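Local coordinates for HD domain-containing protein (Aquifex aeolicus, PDB 2HEK), which is of unproven function, binds zinc and GDP at separate sites, and may be a dGTPase of the HD-domain family, at residues Ala18-Arg21 / Leu22-Phe26; Glu110-Ile113 / Lys114-Ile118. All blocks are in the same frame, centred on the assembly; numbering follows the deposited sequence.

Contact 1: residues Ala18-Arg21 / Leu22-Phe26; sequences AGLR and LIDSF. With GDP (guanosine-5'-diphosphate), chain H.
The carboxylate of D24, folded back against the side chain of L20, offers OD1 to two donors on the guanine of GDP. The main bond runs from GDP N1 to D24 OD1 at 2.9 Å, fairly straight at 158°; the amino group adds a weak, more bent one, GDP N2 to D24 OD1 at 3.3 Å. R280 of the second subunit reaches the same oxygen only as a long, weak ion pair. OD2 of D24 lies 3.4 Å from CG of L20. With chi1 at -170°, CG of L20 swings away from the backbone N, which brings the leucine's branches up beside the carboxylate and sets L20 CD1 3.7 Å from N2 of GDP. A negative oxygen facing N1 and N2 is a familiar way of reading guanine; K3, Q29 and R32 add further hydrogen bonds to the nucleotide. Behind the pocket is the last turn of helix 17-23, where I23 N meets G19 O at 2.7 Å and D24 N meets L20 O at 2.9 Å. Beyond it, L22 O takes both N and OG of S25, the hydroxyl at 2.8 Å in the carbonyl plane, while S25 stands at the N-cap of helix 26-29. On the flank away from GDP, R21 folds back to lay one guanidinium face over CA of A18, and its NH1 makes a salt bridge with D125.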
loop_
_atom_site.group_PDB
_atom_site.type_symbol
_atom_site.label_atom_id
_atom_site.label_comp_id
_atom_site.label_asym_id
_atom_site.label_seq_id
_atom_site.Cartn_x
_atom_site.Cartn_y
_atom_site.Cartn_z
ATOM N N ALA A 18 -24.896 12.683 18.041
ATOM C CA ALA A 18 -24.408 12.809 19.419
ATOM C C ALA A 18 -22.893 13.041 19.421
ATOM O O ALA A 18 -22.379 13.923 20.123
ATOM C CB ALA A 18 -24.802 11.580 20.274
ATOM N N GLY A 19 -22.181 12.283 18.584
ATOM C CA GLY A 19 -20.734 12.446 18.478
ATOM C C GLY A 19 -20.321 13.815 17.987
ATOM O O GLY A 19 -19.375 14.404 18.530
ATOM N N LEU A 20 -21.015 14.337 16.966
ATOM C CA LEU A 20 -20.713 15.687 16.454
ATOM C C LEU A 20 -20.851 16.777 17.505
ATOM O O LEU A 20 -20.019 17.695 17.580
ATOM C CB LEU A 20 -21.627 16.030 15.278
ATOM C CG LEU A 20 -21.276 17.295 14.493
ATOM C CD1 LEU A 20 -19.997 17.096 13.696
ATOM C CD2 LEU A 20 -22.421 17.692 13.574
ATOM N N ARG A 21 -21.899 16.680 18.326
ATOM C CA ARG A 21 -22.137 17.682 19.382
ATOM C C ARG A 21 -20.976 17.664 20.361
ATOM O O ARG A 21 -20.468 18.725 20.809
ATOM C CB ARG A 21 -23.457 17.370 20.101
ATOM C CG ARG A 21 -24.737 17.689 19.295
ATOM C CD ARG A 21 -26.030 17.535 20.178
ATOM N NE ARG A 21 -26.950 16.496 19.684
ATOM C CZ ARG A 21 -27.358 15.434 20.379
ATOM N NH1 ARG A 21 -26.953 15.254 21.638
ATOM N NH2 ARG A 21 -28.180 14.551 19.814
ATOM N N LEU A 22 -20.508 16.450 20.660
ATOM C CA LEU A 22 -19.333 16.287 21.530
ATOM C C LEU A 22 -18.057 16.780 20.864
ATOM O O LEU A 22 -17.243 17.474 21.482
ATOM C CB LEU A 22 -19.213 14.819 21.961
ATOM C CG LEU A 22 -20.331 14.307 22.888
ATOM C CD1 LEU A 22 -20.375 12.775 22.859
ATOM C CD2 LEU A 22 -20.134 14.837 24.332
ATOM N N ILE A 23 -17.865 16.415 19.598
ATOM C CA ILE A 23 -16.679 16.880 18.859
ATOM C C ILE A 23 -16.569 18.412 18.813
ATOM O O ILE A 23 -15.481 18.983 18.974
ATOM C CB ILE A 23 -16.675 16.289 17.451
ATOM C CG1 ILE A 23 -16.363 14.809 17.571
ATOM C CG2 ILE A 23 -15.657 16.991 16.560
ATOM C CD1 ILE A 23 -16.766 14.038 16.355
ATOM N N ASP A 24 -17.704 19.069 18.624
ATOM C CA ASP A 24 -17.731 20.523 18.553
ATOM C C ASP A 24 -17.523 21.248 19.894
ATOM O O ASP A 24 -17.307 22.456 19.916
ATOM C CB ASP A 24 -19.006 20.980 17.826
ATOM C CG ASP A 24 -19.005 20.565 16.345
ATOM O OD1 ASP A 24 -17.921 20.585 15.720
ATOM O OD2 ASP A 24 -20.074 20.187 15.809
ATOM N N SER A 25 -17.542 20.536 21.007
ATOM C CA SER A 25 -17.353 21.224 22.325
ATOM C C SER A 25 -15.913 21.623 22.540
ATOM O O SER A 25 -14.996 21.012 21.965
ATOM C CB SER A 25 -17.824 20.333 23.465
ATOM O OG SER A 25 -16.942 19.236 23.621
ATOM N N PHE A 26 -15.692 22.656 23.352
ATOM C CA PHE A 26 -14.354 23.137 23.648
ATOM C C PHE A 26 -13.410 22.080 24.267
ATOM O O PHE A 26 -12.252 22.018 23.891
ATOM C CB PHE A 26 -14.414 24.402 24.528
ATOM C CG PHE A 26 -13.083 24.829 25.088
ATOM C CD1 PHE A 26 -12.342 25.839 24.467
ATOM C CD2 PHE A 26 -12.580 24.251 26.248
ATOM C CE1 PHE A 26 -11.099 26.249 24.992
ATOM C CE2 PHE A 26 -11.334 24.640 26.774
ATOM C CZ PHE A 26 -10.594 25.635 26.148
HETATM P PB GDP H . -20.491 22.271 6.014
HETATM O O1B GDP H . -19.816 22.199 4.656
HETATM O O2B GDP H . -21.923 22.739 5.829
HETATM O O3B GDP H . -20.514 20.888 6.643
HETATM O O3A GDP H . -19.702 23.325 6.972
HETATM P PA GDP H . -18.635 22.868 8.106
HETATM O O1A GDP H . -19.273 21.941 9.124
HETATM O O2A GDP H . -17.998 24.045 8.812
HETATM O "O5'" GDP H . -17.528 22.087 7.230
HETATM C "C5'" GDP H . -16.403 21.454 7.823
HETATM C "C4'" GDP H . -16.326 20.034 7.287
HETATM O "O4'" GDP H . -15.035 19.528 7.617
HETATM C "C3'" GDP H . -17.359 19.104 7.927
HETATM O "O3'" GDP H . -18.360 18.675 6.991
HETATM C "C2'" GDP H . -16.558 17.926 8.461
HETATM O "O2'" GDP H . -16.676 16.813 7.573
HETATM C "C1'" GDP H . -15.105 18.394 8.484
HETATM N N9 GDP H . -14.616 18.755 9.853
HETATM C C8 GDP H . -13.329 18.673 10.259
HETATM N N7 GDP H . -13.164 19.057 11.554
HETATM C C5 GDP H . -14.382 19.398 12.017
HETATM C C6 GDP H . -14.945 19.890 13.296
HETATM O O6 GDP H . -14.222 20.094 14.278
HETATM N N1 GDP H . -16.263 20.120 13.365
HETATM C C2 GDP H . -17.102 19.932 12.321
HETATM N N2 GDP H . -18.424 20.191 12.467
HETATM N N3 GDP H . -16.662 19.487 11.115
HETATM C C4 GDP H . -15.339 19.205 10.898
#

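Contact 2: residues Glu110-Ile113 / Lys114-Ile118; sequences ERVI and KETEI
R111 grips E115 side-on, one turn along the helix, with a nitrogen for each carboxylate oxygen: R111 NE to E115 OE2 at 2.9 Å and R111 NH2 to E115 OE1 at 2.9 Å. A bend at chi3 (58°) turns the arginine's edge to the acid, yet the two flat groups are 39° apart, so OE2 is met well out of the carboxylate plane while OE1 uses its syn lone pair. The guanidinium also bonds to F246 O and makes a salt bridge with E102 through NH1; replacing R111 by an alanine is likely to cost E115 the two-nitrogen grip, E102 this salt bridge and F246 O this donor. The second i to i+4 salt bridge joins K114 NZ to E110 OE2 at 2.6 Å, on the anti lone pair, between two extended chains; E132 is another acid partner of the lysine.

Among the backbone bonds, E115 N reaches R111 O at 2.8 Å. V112 O is met chiefly by a side chain, T116 OG1 at 2.5 Å, with a weak bond from T116 N beside it. With OG1 between its backbone N and carbonyl carbon (chi1 65°), T116 can also accept a weak capping bond from I118 N at 3.3 Å, as N-cap of helix 117-123.

Between the two segments the apolar contact is I113 CG2 to I118 CG2 at 4.3 Å. Both segments belong to the HD-domain part of the chain; V112 and T116 pack on P27 of helix 26-29 and on helix 250-253, while E110 and I113 lean on V135 of helix 128-139.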
loop_
_atom_site.group_PDB
_atom_site.type_symbol
_atom_site.label_atom_id
_atom_site.label_comp_id
_atom_site.label_asym_id
_atom_site.label_seq_id
_atom_site.Cartn_x
_atom_site.Cartn_y
_atom_site.Cartn_z
ATOM N N GLU A 110 -12.758 11.867 33.978
ATOM C CA GLU A 110 -14.032 11.924 34.685
ATOM C C GLU A 110 -14.383 13.366 34.994
ATOM O O GLU A 110 -15.521 13.759 34.770
ATOM C CB GLU A 110 -14.057 11.056 35.981
ATOM C CG GLU A 110 -15.398 11.188 36.772
ATOM C CD GLU A 110 -15.481 10.206 37.963
ATOM O OE1 GLU A 110 -14.467 9.568 38.250
ATOM O OE2 GLU A 110 -16.547 10.062 38.600
ATOM N N ARG A 111 -13.430 14.176 35.456
ATOM C CA ARG A 111 -13.684 15.571 35.763
ATOM C C ARG A 111 -14.148 16.387 34.556
ATOM O O ARG A 111 -15.082 17.178 34.669
ATOM C CB ARG A 111 -12.416 16.204 36.370
ATOM C CG ARG A 111 -12.054 15.663 37.740
ATOM C CD ARG A 111 -11.115 16.593 38.479
ATOM N NE ARG A 111 -11.696 17.927 38.634
ATOM C CZ ARG A 111 -10.998 19.010 38.950
ATOM N NH1 ARG A 111 -9.690 18.910 39.157
ATOM N NH2 ARG A 111 -11.605 20.175 39.074
ATOM N N VAL A 112 -13.500 16.185 33.416
ATOM C CA VAL A 112 -13.848 16.915 32.183
ATOM C C VAL A 112 -15.282 16.522 31.718
ATOM O O VAL A 112 -16.077 17.361 31.315
ATOM C CB VAL A 112 -12.778 16.748 31.069
ATOM C CG1 VAL A 112 -13.255 17.345 29.756
ATOM C CG2 VAL A 112 -11.465 17.398 31.487
ATOM N N ILE A 113 -15.591 15.229 31.794
ATOM C CA ILE A 113 -16.937 14.767 31.422
ATOM C C ILE A 113 -18.020 15.350 32.345
ATOM O O ILE A 113 -19.106 15.690 31.869
ATOM C CB ILE A 113 -16.999 13.242 31.451
ATOM C CG1 ILE A 113 -16.204 12.642 30.287
ATOM C CG2 ILE A 113 -18.442 12.753 31.390
ATOM C CD1 ILE A 113 -15.812 11.195 30.493
ATOM N N LYS A 114 -17.732 15.458 33.642
ATOM C CA LYS A 114 -18.754 15.852 34.616
ATOM C C LYS A 114 -18.841 17.353 34.875
ATOM O O LYS A 114 -19.935 17.858 35.185
ATOM C CB LYS A 114 -18.537 15.094 35.916
ATOM C CG LYS A 114 -18.987 13.623 35.806
ATOM C CD LYS A 114 -18.724 12.866 37.105
ATOM C CE LYS A 114 -19.360 11.476 37.059
ATOM N NZ LYS A 114 -19.088 10.688 38.324
ATOM N N GLU A 115 -17.718 18.061 34.719
ATOM C CA GLU A 115 -17.607 19.474 35.097
ATOM C C GLU A 115 -17.605 20.482 33.932
ATOM O O GLU A 115 -17.376 21.680 34.157
ATOM C CB GLU A 115 -16.368 19.693 35.991
ATOM C CG GLU A 115 -16.310 18.803 37.262
ATOM C CD GLU A 115 -15.004 18.926 38.050
ATOM O OE1 GLU A 115 -14.328 19.982 38.011
ATOM O OE2 GLU A 115 -14.642 17.952 38.736
ATOM N N THR A 116 -17.857 20.023 32.699
ATOM C CA THR A 116 -17.903 20.931 31.547
ATOM C C THR A 116 -19.195 20.711 30.770
ATOM O O THR A 116 -20.006 19.854 31.155
ATOM C CB THR A 116 -16.694 20.685 30.590
ATOM O OG1 THR A 116 -16.807 19.376 30.027
ATOM C CG2 THR A 116 -15.347 20.831 31.331
ATOM N N GLU A 117 -19.377 21.426 29.653
ATOM C CA GLU A 117 -20.531 21.225 28.761
ATOM C C GLU A 117 -20.699 19.784 28.294
ATOM O O GLU A 117 -21.786 19.407 27.880
ATOM C CB GLU A 117 -20.484 22.176 27.538
ATOM C CG GLU A 117 -19.153 22.154 26.754
ATOM C CD GLU A 117 -19.154 23.025 25.466
ATOM O OE1 GLU A 117 -20.224 23.101 24.782
ATOM O OE2 GLU A 117 -18.087 23.624 25.137
ATOM N N ILE A 118 -19.626 18.976 28.321
ATOM C CA ILE A 118 -19.755 17.552 27.941
ATOM C C ILE A 118 -20.924 16.895 28.693
ATOM O O ILE A 118 -21.728 16.191 28.105
ATOM C CB ILE A 118 -18.442 16.743 28.187
ATOM C CG1 ILE A 118 -17.285 17.291 27.338
ATOM C CG2 ILE A 118 -18.640 15.238 27.946
ATOM C CD1 ILE A 118 -17.510 17.173 25.870
#

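In the fold
From the N terminus, strands 2-7 and 11-16 lead into contact 1, which ends helix 17-23 and turns the chain into helix 26-29. Contact 2 comes much later, at the break between helices 108-115 and 117-123, so the two lie in series, neither nested nor crossing; each is local, between residues about one turn apart, and closes no long loop. In space the centres of contact 1 and contact 2 are about 13 Å apart, and their second halves meet. E117 OE2 probably accepts a hydrogen bond from F26 N at 3.1 Å, and CD1 of I118 packs on L22 CD2 at 3.8 Å. The meeting ties helices 17-23 and 26-29, beside GDP, to helix 117-123.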